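Local coordinates for DUF416 domain-containing protein (Shewanella baltica, PDB 2Q9R) that is of unknown function, an all-helical DUF416 family member that forms a two-chain assembly and holds benzoic acid in a pocket between its subunits, at residues Pro33-Phe38 against Gly45-Leu50; Pro82-Phe87 against Pro94-Val99; Lys20-Thr25 against Glu167-Asn172; Thr6-Arg11 against Glu160-Leu165. All coordinates share one frame; numbering follows the deposited sequence. Where two conformers were deposited one is given.

Contact 1: residues Pro33-Phe38 against Gly45-Leu50. With BEZ (benzoic acid), chain E.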
loop_
_atom_site.group_PDB
_atom_site.type_symbol
_atom_site.label_atom_id
_atom_site.label_comp_id
_atom_site.label_asym_id
_atom_site.label_seq_id
_atom_site.Cartn_x
_atom_site.Cartn_y
_atom_site.Cartn_z
ATOM N N PRO A 33 -6.908 9.607 9.179
ATOM C CA PRO A 33 -5.481 9.902 8.967
ATOM C C PRO A 33 -5.159 10.654 7.681
ATOM O O PRO A 33 -4.198 11.423 7.628
ATOM C CB PRO A 33 -4.851 8.526 8.966
ATOM C CG PRO A 33 -5.752 7.719 9.861
ATOM C CD PRO A 33 -7.122 8.181 9.492
ATOM N N ASN A 34 -5.952 10.429 6.643
ATOM C CA ASN A 34 -5.749 11.120 5.411
ATOM C C ASN A 34 -5.905 12.630 5.621
ATOM O O ASN A 34 -5.116 13.424 5.119
ATOM C CB ASN A 34 -6.741 10.628 4.361
ATOM C CG ASN A 34 -6.566 9.155 3.995
ATOM O OD1 ASN A 34 -5.473 8.561 4.100
ATOM N ND2 ASN A 34 -7.667 8.549 3.557
ATOM N N TYR A 35 -6.941 13.031 6.343
ATOM C CA TYR A 35 -7.190 14.463 6.594
ATOM C C TYR A 35 -6.086 14.997 7.502
ATOM O O TYR A 35 -5.489 16.049 7.242
ATOM C CB TYR A 35 -8.594 14.710 7.139
ATOM C CG TYR A 35 -8.889 16.164 7.234
ATOM C CD1 TYR A 35 -8.388 16.925 8.307
ATOM C CD2 TYR A 35 -9.629 16.812 6.244
ATOM C CE1 TYR A 35 -8.603 18.241 8.387
ATOM C CE2 TYR A 35 -9.889 18.162 6.334
ATOM C CZ TYR A 35 -9.376 18.868 7.401
ATOM O OH TYR A 35 -9.605 20.199 7.454
ATOM N N GLN A 36 -5.721 14.199 8.504
ATOM C CA GLN A 36 -4.712 14.620 9.459
ATOM C C GLN A 36 -3.376 14.874 8.760
ATOM O O GLN A 36 -2.711 15.877 9.025
ATOM C CB GLN A 36 -4.544 13.575 10.563
ATOM C CG GLN A 36 -5.718 13.528 11.522
ATOM C CD GLN A 36 -5.672 12.333 12.423
ATOM O OE1 GLN A 36 -5.338 11.242 11.990
ATOM N NE2 GLN A 36 -6.041 12.521 13.681
ATOM N N LEU A 37 -2.979 13.959 7.894
ATOM C CA LEU A 37 -1.698 14.092 7.217
ATOM C C LEU A 37 -1.704 15.335 6.303
ATOM O O LEU A 37 -0.805 16.155 6.345
ATOM C CB LEU A 37 -1.352 12.826 6.418
ATOM C CG LEU A 37 0.083 12.830 5.789
ATOM C CD1 LEU A 37 1.148 13.004 6.872
ATOM C CD2 LEU A 37 0.329 11.593 4.904
ATOM N N PHE A 38 -2.728 15.457 5.469
ATOM C CA PHE A 38 -2.850 16.598 4.591
ATOM C C PHE A 38 -2.779 17.928 5.362
ATOM O O PHE A 38 -2.116 18.886 4.946
ATOM C CB PHE A 38 -4.147 16.517 3.795
ATOM C CG PHE A 38 -4.484 17.799 3.080
ATOM C CD1 PHE A 38 -3.765 18.175 1.966
ATOM C CD2 PHE A 38 -5.492 18.633 3.533
ATOM C CE1 PHE A 38 -4.060 19.323 1.306
ATOM C CE2 PHE A 38 -5.786 19.825 2.855
ATOM C CZ PHE A 38 -5.077 20.157 1.747
ATOM N N GLY A 45 -6.685 23.632 7.746
ATOM C CA GLY A 45 -7.852 23.052 8.399
ATOM C C GLY A 45 -7.585 22.604 9.811
ATOM O O GLY A 45 -6.476 22.725 10.333
ATOM N N ASP A 46 -8.610 22.057 10.427
ATOM C CA ASP A 46 -8.521 21.614 11.799
ATOM C C ASP A 46 -9.112 20.201 11.958
ATOM O O ASP A 46 -10.342 20.046 12.010
ATOM C CB ASP A 46 -9.296 22.603 12.686
ATOM C CG ASP A 46 -9.270 22.202 14.141
ATOM O OD1 ASP A 46 -8.536 21.271 14.541
ATOM O OD2 ASP A 46 -9.954 22.868 14.905
ATOM N N PRO A 47 -8.249 19.181 12.055
ATOM C CA PRO A 47 -8.713 17.781 12.181
ATOM C C PRO A 47 -9.656 17.483 13.347
ATOM O O PRO A 47 -10.472 16.558 13.254
ATOM C CB PRO A 47 -7.398 16.991 12.302
ATOM C CG PRO A 47 -6.407 17.830 11.571
ATOM C CD PRO A 47 -6.779 19.248 11.980
ATOM N N ALA A 48 -9.594 18.300 14.397
ATOM C CA ALA A 48 -10.456 18.137 15.573
ATOM C C ALA A 48 -11.937 18.332 15.232
ATOM O O ALA A 48 -12.829 17.830 15.924
ATOM C CB ALA A 48 -10.032 19.117 16.662
ATOM N N VAL A 49 -12.211 19.086 14.173
ATOM C CA VAL A 49 -13.593 19.258 13.712
ATOM C C VAL A 49 -14.164 17.928 13.207
ATOM O O VAL A 49 -15.339 17.591 13.485
ATOM C CB VAL A 49 -13.707 20.382 12.632
ATOM C CG1 VAL A 49 -14.980 20.225 11.832
ATOM C CG2 VAL A 49 -13.600 21.782 13.288
ATOM N N LEU A 50 -13.325 17.170 12.491
ATOM C CA LEU A 50 -13.681 15.847 11.997
ATOM C C LEU A 50 -13.728 14.845 13.146
ATOM O O LEU A 50 -14.660 14.058 13.212
ATOM C CB LEU A 50 -12.710 15.353 10.927
ATOM C CG LEU A 50 -12.757 15.919 9.506
ATOM C CD1 LEU A 50 -12.258 17.389 9.524
ATOM C CD2 LEU A 50 -11.937 15.057 8.570
HETATM C C BEZ E . -0.101 11.380 -0.148
HETATM O O1 BEZ E . 0.305 10.175 -0.192
HETATM O O2 BEZ E . 0.329 12.274 -0.940
HETATM C C1 BEZ E . -1.106 11.770 0.880
HETATM C C2 BEZ E . -1.012 13.027 1.524
HETATM C C3 BEZ E . -1.966 13.354 2.486
HETATM C C4 BEZ E . -2.991 12.461 2.788
HETATM C C5 BEZ E . -3.070 11.224 2.146
HETATM C C6 BEZ E . -2.124 10.870 1.168
#

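Contact 2: residues Pro82-Phe87 against Pro94-Val99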
loop_
_atom_site.group_PDB
_atom_site.type_symbol
_atom_site.label_atom_id
_atom_site.label_comp_id
_atom_site.label_asym_id
_atom_site.label_seq_id
_atom_site.Cartn_x
_atom_site.Cartn_y
_atom_site.Cartn_z
ATOM N N PRO A 82 -11.145 21.389 2.056
ATOM C CA PRO A 82 -10.297 22.154 1.143
ATOM C C PRO A 82 -10.774 22.143 -0.341
ATOM O O PRO A 82 -11.578 21.283 -0.778
ATOM C CB PRO A 82 -8.931 21.471 1.288
ATOM C CG PRO A 82 -9.283 20.033 1.562
ATOM C CD PRO A 82 -10.547 20.089 2.407
ATOM N N GLU A 83 -10.262 23.123 -1.076
ATOM C CA GLU A 83 -10.503 23.271 -2.497
ATOM C C GLU A 83 -9.297 22.774 -3.231
ATOM O O GLU A 83 -8.213 23.288 -3.012
ATOM C CB GLU A 83 -10.681 24.735 -2.862
ATOM C CG GLU A 83 -11.998 25.345 -2.417
ATOM C CD GLU A 83 -13.206 24.826 -3.193
ATOM O OE1 GLU A 83 -13.052 24.160 -4.246
ATOM O OE2 GLU A 83 -14.331 25.083 -2.721
ATOM N N PRO A 84 -9.478 21.807 -4.140
ATOM C CA PRO A 84 -8.329 21.299 -4.885
ATOM C C PRO A 84 -7.596 22.343 -5.708
ATOM O O PRO A 84 -6.392 22.230 -5.880
ATOM C CB PRO A 84 -8.912 20.190 -5.764
ATOM C CG PRO A 84 -10.366 20.215 -5.606
ATOM C CD PRO A 84 -10.731 21.119 -4.476
ATOM N N ALA A 85 -8.292 23.379 -6.175
ATOM C CA ALA A 85 -7.605 24.474 -6.852
ATOM C C ALA A 85 -6.502 25.104 -5.997
ATOM O O ALA A 85 -5.567 25.725 -6.530
ATOM C CB ALA A 85 -8.593 25.538 -7.262
ATOM N N ASP A 86 -6.603 24.966 -4.676
ATOM C CA ASP A 86 -5.707 25.723 -3.801
ATOM C C ASP A 86 -4.437 24.974 -3.433
ATOM O O ASP A 86 -3.569 25.561 -2.780
ATOM C CB ASP A 86 -6.436 26.134 -2.527
ATOM C CG ASP A 86 -7.455 27.202 -2.767
ATOM O OD1 ASP A 86 -7.230 28.047 -3.660
ATOM O OD2 ASP A 86 -8.478 27.205 -2.033
ATOM N N PHE A 87 -4.338 23.701 -3.843
ATOM C CA PHE A 87 -3.214 22.825 -3.460
ATOM C C PHE A 87 -2.651 22.049 -4.622
ATOM O O PHE A 87 -3.405 21.489 -5.388
ATOM C CB PHE A 87 -3.665 21.838 -2.373
ATOM C CG PHE A 87 -4.139 22.524 -1.141
ATOM C CD1 PHE A 87 -3.231 22.902 -0.160
ATOM C CD2 PHE A 87 -5.469 22.875 -0.998
ATOM C CE1 PHE A 87 -3.636 23.593 0.946
ATOM C CE2 PHE A 87 -5.893 23.583 0.122
ATOM C CZ PHE A 87 -4.969 23.935 1.103
ATOM N N PRO A 94 -7.685 12.862 -1.060
ATOM C CA PRO A 94 -8.190 12.059 0.059
ATOM C C PRO A 94 -8.689 12.848 1.285
ATOM O O PRO A 94 -9.627 12.394 1.966
ATOM C CB PRO A 94 -7.009 11.126 0.420
ATOM C CG PRO A 94 -5.834 11.578 -0.371
ATOM C CD PRO A 94 -6.298 12.541 -1.429
ATOM N N ALA A 95 -8.070 13.990 1.583
ATOM C CA ALA A 95 -8.520 14.851 2.687
ATOM C C ALA A 95 -9.947 15.327 2.447
ATOM O O ALA A 95 -10.791 15.215 3.332
ATOM C CB ALA A 95 -7.575 16.045 2.885
HETATM N N MSE A 96 -10.203 15.855 1.246
HETATM C CA MSE A 96 -11.534 16.262 0.855
HETATM C C MSE A 96 -12.565 15.142 0.995
HETATM O O MSE A 96 -13.681 15.374 1.476
HETATM C CB MSE A 96 -11.511 16.775 -0.588
HETATM C CG MSE A 96 -12.815 17.320 -1.060
HETATM SE SE MSE A 96 -12.710 17.866 -2.884
HETATM C CE MSE A 96 -10.649 17.786 -3.239
ATOM N N ASP A 97 -12.176 13.945 0.553
ATOM C CA ASP A 97 -13.043 12.776 0.552
ATOM C C ASP A 97 -13.403 12.387 1.990
ATOM O O ASP A 97 -14.527 12.035 2.259
ATOM C CB ASP A 97 -12.347 11.570 -0.113
ATOM C CG ASP A 97 -12.163 11.690 -1.637
ATOM O OD1 ASP A 97 -12.676 12.617 -2.298
ATOM O OD2 ASP A 97 -11.524 10.763 -2.195
ATOM N N ALA A 98 -12.428 12.493 2.890
ATOM C CA ALA A 98 -12.602 12.186 4.317
ATOM C C ALA A 98 -13.629 13.090 4.962
ATOM O O ALA A 98 -14.541 12.615 5.627
ATOM C CB ALA A 98 -11.301 12.309 5.076
ATOM N N VAL A 99 -13.476 14.394 4.764
ATOM C CA VAL A 99 -14.431 15.354 5.382
ATOM C C VAL A 99 -15.786 15.249 4.665
ATOM O O VAL A 99 -16.862 15.237 5.327
ATOM C CB VAL A 99 -13.810 16.820 5.510
ATOM C CG1 VAL A 99 -13.303 17.337 4.184
ATOM C CG2 VAL A 99 -14.801 17.809 6.143
#

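Contact 3: residues Lys20-Thr25 against Glu167-Asn172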
loop_
_atom_site.group_PDB
_atom_site.type_symbol
_atom_site.label_atom_id
_atom_site.label_comp_id
_atom_site.label_asym_id
_atom_site.label_seq_id
_atom_site.Cartn_x
_atom_site.Cartn_y
_atom_site.Cartn_z
ATOM N N LYS A 20 -26.420 -0.116 8.649
ATOM C CA LYS A 20 -25.789 0.764 7.642
ATOM C C LYS A 20 -24.971 1.904 8.246
ATOM O O LYS A 20 -23.820 2.177 7.832
ATOM C CB LYS A 20 -26.868 1.365 6.765
ATOM C CG LYS A 20 -27.557 0.379 5.811
ATOM C CD LYS A 20 -28.665 1.116 5.001
ATOM C CE LYS A 20 -29.081 0.336 3.780
ATOM N NZ LYS A 20 -30.315 -0.370 3.979
ATOM N N GLN A 21 -25.569 2.547 9.230
ATOM C CA GLN A 21 -24.958 3.686 9.909
ATOM C C GLN A 21 -23.677 3.281 10.608
ATOM O O GLN A 21 -22.638 3.991 10.524
ATOM C CB GLN A 21 -25.956 4.245 10.904
ATOM C CG GLN A 21 -25.573 5.583 11.513
ATOM C CD GLN A 21 -26.693 6.155 12.390
ATOM O OE1 GLN A 21 -27.860 5.879 12.171
ATOM N NE2 GLN A 21 -26.320 6.922 13.398
ATOM N N LEU A 22 -23.707 2.120 11.266
ATOM C CA LEU A 22 -22.481 1.561 11.864
ATOM C C LEU A 22 -21.379 1.311 10.824
ATOM O O LEU A 22 -20.199 1.722 11.011
ATOM C CB LEU A 22 -22.803 0.262 12.641
ATOM C CG LEU A 22 -21.650 -0.556 13.253
ATOM C CD1 LEU A 22 -20.753 0.322 14.155
ATOM C CD2 LEU A 22 -22.197 -1.766 14.056
ATOM N N PHE A 23 -21.745 0.592 9.758
ATOM C CA PHE A 23 -20.835 0.312 8.640
ATOM C C PHE A 23 -20.140 1.590 8.131
ATOM O O PHE A 23 -18.903 1.650 7.974
ATOM C CB PHE A 23 -21.635 -0.395 7.503
ATOM C CG PHE A 23 -20.805 -0.717 6.264
ATOM C CD1 PHE A 23 -20.631 0.222 5.267
ATOM C CD2 PHE A 23 -20.203 -1.982 6.114
ATOM C CE1 PHE A 23 -19.896 -0.075 4.123
ATOM C CE2 PHE A 23 -19.433 -2.275 4.994
ATOM C CZ PHE A 23 -19.252 -1.315 4.005
ATOM N N ALA A 24 -20.959 2.596 7.831
ATOM C CA ALA A 24 -20.488 3.879 7.276
ATOM C C ALA A 24 -19.670 4.693 8.296
ATOM O O ALA A 24 -18.640 5.307 7.960
ATOM C CB ALA A 24 -21.726 4.703 6.765
ATOM N N THR A 25 -20.073 4.664 9.556
ATOM C CA THR A 25 -19.302 5.332 10.614
ATOM C C THR A 25 -17.902 4.746 10.705
ATOM O O THR A 25 -16.943 5.499 10.732
ATOM C CB THR A 25 -20.007 5.241 11.948
ATOM O OG1 THR A 25 -21.303 5.834 11.762
ATOM C CG2 THR A 25 -19.263 6.013 13.090
ATOM N N GLU A 167 -19.673 -8.469 7.089
ATOM C CA GLU A 167 -19.944 -9.768 7.685
ATOM C C GLU A 167 -20.186 -9.725 9.170
ATOM O O GLU A 167 -21.041 -10.434 9.653
ATOM C CB GLU A 167 -18.782 -10.732 7.440
ATOM C CG GLU A 167 -18.678 -11.204 6.019
ATOM C CD GLU A 167 -17.388 -11.958 5.771
ATOM O OE1 GLU A 167 -16.691 -12.283 6.763
ATOM O OE2 GLU A 167 -17.081 -12.228 4.591
ATOM N N ILE A 168 -19.395 -8.957 9.906
ATOM C CA ILE A 168 -19.599 -8.907 11.347
ATOM C C ILE A 168 -20.908 -8.172 11.685
ATOM O O ILE A 168 -21.659 -8.610 12.575
ATOM C CB ILE A 168 -18.345 -8.429 12.135
ATOM C CG1 ILE A 168 -18.592 -8.543 13.643
ATOM C CG2 ILE A 168 -17.865 -7.036 11.711
ATOM C CD1 ILE A 168 -17.315 -8.848 14.467
ATOM N N ILE A 169 -21.231 -7.124 10.944
ATOM C CA ILE A 169 -22.495 -6.422 11.177
ATOM C C ILE A 169 -23.691 -7.262 10.799
ATOM O O ILE A 169 -24.677 -7.306 11.540
ATOM C CB ILE A 169 -22.509 -5.048 10.448
ATOM C CG1 ILE A 169 -21.378 -4.180 11.037
ATOM C CG2 ILE A 169 -23.862 -4.344 10.540
ATOM C CD1 ILE A 169 -21.084 -2.890 10.246
ATOM N N GLU A 170 -23.607 -7.960 9.673
ATOM C CA GLU A 170 -24.758 -8.654 9.185
ATOM C C GLU A 170 -25.115 -9.919 9.962
ATOM O O GLU A 170 -26.268 -10.344 9.958
ATOM C CB GLU A 170 -24.673 -8.863 7.668
ATOM C CG GLU A 170 -24.003 -10.062 7.189
ATOM C CD GLU A 170 -23.631 -9.936 5.710
ATOM O OE1 GLU A 170 -24.430 -9.438 4.866
ATOM O OE2 GLU A 170 -22.506 -10.362 5.401
ATOM N N GLU A 171 -24.153 -10.477 10.680
ATOM C CA GLU A 171 -24.429 -11.649 11.487
ATOM C C GLU A 171 -25.118 -11.306 12.812
ATOM O O GLU A 171 -25.449 -12.186 13.598
ATOM C CB GLU A 171 -23.147 -12.460 11.698
ATOM C CG GLU A 171 -22.138 -11.871 12.672
ATOM C CD GLU A 171 -20.820 -12.658 12.700
ATOM O OE1 GLU A 171 -20.470 -13.336 11.691
ATOM O OE2 GLU A 171 -20.131 -12.577 13.738
ATOM N N ASN A 172 -25.354 -10.022 13.032
ATOM C CA ASN A 172 -26.006 -9.519 14.218
ATOM C C ASN A 172 -27.287 -8.801 13.804
ATOM O O ASN A 172 -27.232 -7.757 13.144
ATOM C CB ASN A 172 -25.048 -8.566 14.946
ATOM C CG ASN A 172 -23.815 -9.291 15.488
ATOM O OD1 ASN A 172 -23.940 -10.162 16.340
ATOM N ND2 ASN A 172 -22.632 -8.963 14.965
#

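Contact 4: residues Thr6-Arg11 against Glu160-Leu165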
loop_
_atom_site.group_PDB
_atom_site.type_symbol
_atom_site.label_atom_id
_atom_site.label_comp_id
_atom_site.label_asym_id
_atom_site.label_seq_id
_atom_site.Cartn_x
_atom_site.Cartn_y
_atom_site.Cartn_z
ATOM N N THR A 6 -24.753 -13.939 -2.405
ATOM C CA THR A 6 -25.380 -12.659 -2.761
ATOM C C THR A 6 -24.270 -11.610 -2.899
ATOM O O THR A 6 -23.193 -11.757 -2.311
ATOM C CB THR A 6 -26.427 -12.230 -1.704
ATOM O OG1 THR A 6 -27.318 -13.323 -1.476
ATOM C CG2 THR A 6 -27.227 -11.009 -2.151
ATOM N N GLY A 7 -24.537 -10.578 -3.703
ATOM C CA GLY A 7 -23.566 -9.542 -4.011
ATOM C C GLY A 7 -23.354 -8.623 -2.824
ATOM O O GLY A 7 -24.234 -8.440 -1.989
ATOM N N PHE A 8 -22.162 -8.053 -2.759
ATOM C CA PHE A 8 -21.821 -7.103 -1.723
ATOM C C PHE A 8 -22.873 -6.001 -1.568
ATOM O O PHE A 8 -23.316 -5.721 -0.439
ATOM C CB PHE A 8 -20.451 -6.513 -2.018
ATOM C CG PHE A 8 -20.023 -5.491 -1.026
ATOM C CD1 PHE A 8 -19.424 -5.870 0.156
ATOM C CD2 PHE A 8 -20.219 -4.153 -1.282
ATOM C CE1 PHE A 8 -19.027 -4.910 1.089
ATOM C CE2 PHE A 8 -19.849 -3.192 -0.367
ATOM C CZ PHE A 8 -19.244 -3.566 0.814
ATOM N N PHE A 9 -23.307 -5.386 -2.664
ATOM C CA PHE A 9 -24.232 -4.254 -2.518
ATOM C C PHE A 9 -25.627 -4.670 -2.220
ATOM O O PHE A 9 -26.355 -3.915 -1.572
ATOM C CB PHE A 9 -24.224 -3.293 -3.716
ATOM C CG PHE A 9 -23.045 -2.370 -3.722
ATOM C CD1 PHE A 9 -22.994 -1.287 -2.842
ATOM C CD2 PHE A 9 -21.966 -2.609 -4.569
ATOM C CE1 PHE A 9 -21.901 -0.432 -2.829
ATOM C CE2 PHE A 9 -20.867 -1.756 -4.579
ATOM C CZ PHE A 9 -20.819 -0.674 -3.689
ATOM N N LYS A 10 -26.041 -5.846 -2.691
ATOM C CA LYS A 10 -27.369 -6.319 -2.306
ATOM C C LYS A 10 -27.387 -6.531 -0.769
ATOM O O LYS A 10 -28.407 -6.301 -0.118
ATOM C CB LYS A 10 -27.799 -7.570 -3.100
ATOM N N ARG A 11 -26.249 -6.952 -0.208
ATOM C CA ARG A 11 -26.135 -7.299 1.213
ATOM C C ARG A 11 -26.062 -6.030 2.054
ATOM O O ARG A 11 -26.706 -5.885 3.122
ATOM C CB ARG A 11 -24.864 -8.124 1.466
ATOM C CG ARG A 11 -24.908 -9.585 1.040
ATOM C CD ARG A 11 -23.816 -10.383 1.751
ATOM N NE ARG A 11 -22.504 -10.134 1.193
ATOM C CZ ARG A 11 -21.355 -10.071 1.868
ATOM N NH1 ARG A 11 -21.294 -10.180 3.171
ATOM N NH2 ARG A 11 -20.225 -9.842 1.211
ATOM N N GLU A 160 -11.255 -6.442 1.217
ATOM C CA GLU A 160 -11.268 -7.353 2.359
ATOM C C GLU A 160 -11.795 -6.695 3.639
ATOM O O GLU A 160 -12.625 -7.269 4.340
ATOM C CB GLU A 160 -9.862 -7.966 2.562
ATOM C CG GLU A 160 -9.536 -9.016 1.479
ATOM C CD GLU A 160 -8.060 -9.503 1.476
ATOM O OE1 GLU A 160 -7.328 -9.204 2.457
ATOM O OE2 GLU A 160 -7.659 -10.168 0.482
ATOM N N LEU A 161 -11.355 -5.476 3.928
ATOM C CA LEU A 161 -11.866 -4.773 5.092
ATOM C C LEU A 161 -13.373 -4.466 4.958
ATOM O O LEU A 161 -14.134 -4.723 5.878
ATOM C CB LEU A 161 -11.033 -3.508 5.348
ATOM C CG LEU A 161 -11.303 -2.568 6.548
ATOM C CD1 LEU A 161 -12.601 -1.738 6.377
ATOM C CD2 LEU A 161 -11.299 -3.325 7.847
ATOM N N GLN A 162 -13.820 -3.946 3.823
ATOM C CA GLN A 162 -15.260 -3.687 3.661
ATOM C C GLN A 162 -16.101 -4.974 3.768
ATOM O O GLN A 162 -17.178 -4.954 4.346
ATOM C CB GLN A 162 -15.567 -2.978 2.334
ATOM C CG GLN A 162 -15.115 -1.528 2.266
ATOM C CD GLN A 162 -15.996 -0.695 1.396
ATOM O OE1 GLN A 162 -17.212 -0.917 1.344
ATOM N NE2 GLN A 162 -15.394 0.288 0.688
ATOM N N ASN A 163 -15.604 -6.088 3.228
ATOM C CA ASN A 163 -16.325 -7.351 3.366
ATOM C C ASN A 163 -16.392 -7.876 4.787
ATOM O O ASN A 163 -17.441 -8.337 5.244
ATOM C CB ASN A 163 -15.747 -8.422 2.417
ATOM C CG ASN A 163 -16.400 -8.353 1.062
ATOM O OD1 ASN A 163 -17.451 -8.948 0.856
ATOM N ND2 ASN A 163 -15.826 -7.565 0.154
ATOM N N SER A 164 -15.251 -7.845 5.452
ATOM C CA SER A 164 -15.156 -8.295 6.837
ATOM C C SER A 164 -16.021 -7.448 7.769
ATOM O O SER A 164 -16.660 -7.962 8.671
ATOM C CB SER A 164 -13.710 -8.238 7.292
ATOM O OG SER A 164 -12.989 -9.310 6.726
ATOM N N LEU A 165 -16.019 -6.149 7.548
ATOM C CA LEU A 165 -16.884 -5.243 8.288
ATOM C C LEU A 165 -18.362 -5.577 8.041
ATOM O O LEU A 165 -19.183 -5.582 8.966
ATOM C CB LEU A 165 -16.602 -3.803 7.851
ATOM C CG LEU A 165 -17.346 -2.667 8.526
ATOM C CD1 LEU A 165 -17.066 -2.629 10.063
ATOM C CD2 LEU A 165 -16.942 -1.336 7.836
#

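Contact 1: residues Pro33-Phe38 against Gly45-Leu50
The phenol ring of Tyr-35 lies beneath the isobutyl end of Leu-50, whose CD1 sits over the ring centre, 3.8 Å from the centroid and only 9° off the normal, a CH-pi contact. The second methyl, Leu-50 CD2, presses on the root of the ring, 3.5 Å from Tyr-35 CG. At the ring's edge, in its plane, comes Pro-47, with its CG 3.9 Å from Tyr-35 CE1. Tyr-35 reaches both because its CG stands anti to the backbone N (chi1 -173°), which throws the ring out from helix 17-42 toward the next helix. The two segments form an alpha-alpha hairpin: the chain leaves helix 17-42, turns, and enters helix 47-62 just after Asp-46, its N-cap, whose OD1 accepts from Ala-48 N at 3.2 Å. Proline suits the first turn that follows, where no backbone N-H is needed. The hydroxyl of Tyr-35 passes 3.5 Å from Gly-45 CA and is hydrogen-bonded to the backbone O of Asn-80; a CB on Gly-45 would run into it, and the positive phi there also suits a glycine. A phenylalanine in place of Tyr-35 would probably keep the leucine contact but leave the backbone O of Asn-80 without its hydroxyl partner. On another side of helix 17-42, Leu-37 CD2 packs 3.8 Å from C3 of the benzoic acid, and Asn-34 brings its backbone O to 3.3 Å from C4.

Contact 2: residues Pro82-Phe87 against Pro94-Val99
Segment 82-87, a loop with a 3-10 turn at 84-86, runs beside the early turns of helix 92-111, and the backbones come nearest at Pro-82 and Met-96, their CA atoms 6.0 Å apart. This is a loop folding back on the helix it leads into, within an all-helical fold, and it is held by apolar packing, to which its prolines offer compact, stiff rings. Met-96, present as selenomethionine, is the side chain that meets both prolines. Its CG is anti to the backbone N (chi1 -176°) and the chain is extended to the selenium (chi2 -178°), then turns nearly eclipsed about CG-SE (chi3 -11°), which brings CE onto the ring of Pro-84. A long apolar side chain suits this partly exposed place, since it can span the distance to a loop. Pro-82 packs nearer the helix: its CD is 4.3 Å from Val-99 CG1, one turn along from Met-96, and its carbonyl O lies 4.2 Å from Met-96 CG. Farther along the loop, the Phe-87 ring meets that of Phe-38 of helix 17-42 edge-to-face. The side chains of Pro-84 and Met-96 cross at about a right angle, and Met-96 CE sits 3.4 Å from Pro-84 CG, closer than usual for two carbons.

Contact 3: residues Lys20-Thr25 against Glu167-Asn172
Two long helices of the bundle, 17-42 and 153-170, meet here close to the C-terminal end of the second, and their contact is a buried apolar one. Ile-169 does the touching from its helix, and its outermost methyl, CD1, makes the closest contacts. With CG1 anti to the carbonyl carbon and the chain extended beyond it (chi2 169°), this methyl is carried across to helix 17-42, where it settles 3.6 Å from Phe-23 N. It also lies 3.7 Å from Phe-23 CB and near the plane of the phenyl ring, at its edge. On the other flank Leu-22 closes in: its CG is 3.8 Å from Ile-169 CD1, while its CD2 rests 4.0 Å from Ile-169 CG1. Isoleucine suits the place because its unbranched arm is slim enough to enter between two neighbouring side chains. Leu-22 also touches Leu-179 and Leu-183 of helix 177-190, and Phe-23 touches Leu-165 and Leu-166 of helix 153-170, extending the apolar layer. Within helix 17-42, Thr-25 folds its OG1 back to Gln-21 O at 2.6 Å, which gives the hydroxyl of this buried residue an acceptor. Such aliphatic and aromatic side chains interleaved between helices are the usual core of an all-helical bundle.

Contact 4: residues Thr6-Arg11 against Glu160-Leu165
Phe-8, Asn-163 and Gln-162 bury most of the surface where the short N-terminal helix 8-14 lies against helix 153-170, a helix-helix contact at the edge of the bundle. Phe-8 opens its helix directly after the N-cap residue Gly-7, and with its CG anti to the backbone N (chi1 178°) its ring extends toward the other helix. There it meets polar atoms with its rim: the backbone O of Gln-162 lies in the ring plane, 3.7 Å from Phe-8 CE1, and Asn-163 OD1 is also at the edge, 3.7 Å from Phe-8 CD1. Such placing suits a phenyl ring, since its slightly positive C-H rim faces oxygens well. Gln-162 OE1 comes obliquely to within 3.4 Å of Phe-8 CZ, the amide turned 65° from the ring; this oxygen is bonded to Ser-121 OG, and NE2 to Glu-158, which fix the amide's rotation. Were Phe-8 replaced by alanine, the gap left beside Gln-162 and Asn-163 would probably deprive their oxygens of the C-H rim they face. Asn-163 is held by its ND2, which donates to the carbonyl O of Lys-159, leaving OD1 turned to Arg-11. The main partner of Arg-11 is Glu-170, bridged through NH1, while its NH2 gives Asn-163 OD1 a weak bond of 2.9 Å, bent to 124° at the hydrogen, with the oxygen near the guanidinium plane.

Contacts 1 and 2 form one neighbourhood, their centres 11 Å apart, and are joined through Phe-38, whose CD2 lies 3.4 Å from Ala-95 CB and CE2 3.7 Å from Pro-82 CG. Between them they hold four of the eight benzoic acid pocket residues, Asn-34, Leu-37, Phe-38 and Pro-94; His-152 and Ser-136 of the second subunit hydrogen-bond to the ligand. Contacts 3 and 4, with centres 10 Å apart, lie on the opposite side of the chain's centre and are tied by a salt bridge between Glu-170 OE2 and Arg-11 NH1. Helix 17-42 serves both contact 1 and contact 3, whose centres are about 25 Å apart.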